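Local coordinates for protein 6-phosphogluconate dehydratase (Shewanella oneidensis, PDB 2GP4) that probably catalyses the dehydration of 6-phosphogluconate to 2-keto-3-deoxy-6-phosphogluconate in the Entner-Doudoroff pathway, probably with the help of an iron-sulfur cluster, at residues Leu191-Phe195 with Gln284-Thr289. Residues are numbered along the deposited sequence; the frame is centred on the assembly and turned at random.
Sequences LPMLF and QVCRLT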
# COMPACT_ATOMS: atom_id res chain seq x y z
N LEU A 191 2.85 14.04 19.08
CA LEU A 191 1.83 15.01 18.69
C LEU A 191 0.59 14.31 18.15
O LEU A 191 0.71 13.29 17.47
CB LEU A 191 2.38 15.98 17.64
CG LEU A 191 3.69 16.75 17.88
CD1 LEU A 191 3.98 17.66 16.69
CD2 LEU A 191 3.65 17.57 19.17
N PRO A 192 -0.61 14.84 18.47
CA PRO A 192 -1.81 14.40 17.77
C PRO A 192 -1.84 14.99 16.37
O PRO A 192 -1.42 16.14 16.17
CB PRO A 192 -2.95 15.00 18.60
CG PRO A 192 -2.34 16.19 19.25
CD PRO A 192 -0.91 15.84 19.51
N MSE A 193 -2.32 14.20 15.40
CA MSE A 193 -2.40 14.65 14.02
C MSE A 193 -3.58 14.02 13.31
O MSE A 193 -4.02 12.93 13.66
CB MSE A 193 -1.11 14.34 13.27
CG MSE A 193 0.11 15.11 13.75
SE MSE A 193 1.67 14.55 12.77
CE MSE A 193 3.07 15.27 13.92
N LEU A 194 -4.08 14.74 12.30
CA LEU A 194 -5.11 14.23 11.42
C LEU A 194 -4.71 14.46 9.98
O LEU A 194 -4.17 15.52 9.64
CB LEU A 194 -6.45 14.93 11.67
CG LEU A 194 -7.37 14.39 12.76
CD1 LEU A 194 -6.89 14.75 14.16
CD2 LEU A 194 -8.77 14.92 12.53
N PHE A 195 -4.97 13.47 9.13
CA PHE A 195 -4.87 13.64 7.69
C PHE A 195 -6.14 14.33 7.18
O PHE A 195 -7.25 14.00 7.61
CB PHE A 195 -4.67 12.29 7.00
CG PHE A 195 -3.24 11.79 7.04
CD1 PHE A 195 -2.75 11.13 8.16
CD2 PHE A 195 -2.39 11.98 5.94
CE1 PHE A 195 -1.44 10.66 8.19
CE2 PHE A 195 -1.08 11.52 5.97
CZ PHE A 195 -0.60 10.86 7.09
N GLN A 284 -10.86 19.20 15.78
CA GLN A 284 -10.64 17.90 16.38
C GLN A 284 -9.22 17.69 16.89
O GLN A 284 -9.03 17.11 17.96
CB GLN A 284 -11.08 16.78 15.43
CG GLN A 284 -10.99 15.36 15.99
CD GLN A 284 -11.96 15.09 17.14
OE1 GLN A 284 -12.77 15.93 17.51
NE2 GLN A 284 -11.86 13.90 17.71
N VAL A 285 -8.22 18.17 16.14
CA VAL A 285 -6.81 18.07 16.56
C VAL A 285 -6.56 18.82 17.86
O VAL A 285 -5.80 18.34 18.71
CB VAL A 285 -5.81 18.63 15.51
CG1 VAL A 285 -4.44 17.99 15.70
CG2 VAL A 285 -6.28 18.37 14.11
N CYS A 286 -7.18 19.99 18.00
CA CYS A 286 -7.13 20.78 19.24
C CYS A 286 -7.67 19.99 20.44
O CYS A 286 -7.13 20.10 21.55
CB CYS A 286 -7.89 22.10 19.06
SG CYS A 286 -8.27 23.00 20.60
N ARG A 287 -8.72 19.21 20.21
CA ARG A 287 -9.31 18.35 21.24
C ARG A 287 -8.45 17.14 21.58
O ARG A 287 -8.66 16.50 22.61
CB ARG A 287 -10.69 17.85 20.78
CG ARG A 287 -11.86 18.75 21.12
CD ARG A 287 -13.16 18.12 20.65
NE ARG A 287 -13.36 16.77 21.17
CZ ARG A 287 -14.26 15.90 20.71
NH1 ARG A 287 -15.06 16.23 19.70
NH2 ARG A 287 -14.35 14.69 21.25
N LEU A 288 -7.49 16.83 20.72
CA LEU A 288 -6.66 15.64 20.86
C LEU A 288 -5.28 15.95 21.46
O LEU A 288 -4.44 15.06 21.62
CB LEU A 288 -6.52 14.92 19.52
CG LEU A 288 -7.47 13.77 19.19
CD1 LEU A 288 -8.93 14.03 19.58
CD2 LEU A 288 -7.35 13.40 17.72
N THR A 289 -5.09 17.22 21.79
CA THR A 289 -3.87 17.75 22.39
C THR A 289 -3.54 17.10 23.75
O THR A 289 -4.42 16.52 24.40
CB THR A 289 -3.98 19.30 22.51
OG1 THR A 289 -3.83 19.87 21.21
CG2 THR A 289 -2.94 19.90 23.44
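Pro192 and Leu288 bring the two backbones together, with their CA atoms 5.9 Å apart. Residues 191-195 run into strand 193-195. Residues 284-289 carry the end of helix 272-287 into a loop, where Leu288 N bonds to Val285 O. No hydrogen bond joins the segments, so the contact is apolar packing. The Pro192 ring lies against Leu288 and Thr289, just past the helix. Its CB is 3.7 Å from Leu288 CB, and its CG also meets the Leu288 carbonyl. Val285 divides its two methyls between Pro192 and Leu194. CG1, anti to the backbone N (chi1 -156°), rests on the Pro192 carbonyl, while CG2 meets Leu194 CD1 at 3.7 Å. The same Leu194 methyl touches Leu288 CD2 at 3.8 Å, the two side chains crossing at about a right angle. Leu194 CD2 lies by the aliphatic part of Gln284, whose amide bonds Val393 O. Replacing Leu194 by an alanine removes both methyls, and would probably leave a gap beside Val285, Leu288 and Gln284. Met193 points away, and its side chain packs on Ala185. Strand 193-195, at the edge of a three-stranded mixed sheet, thus touches helices 272-287 and 179-186, consistent with alpha/beta layering in the N-terminal family region.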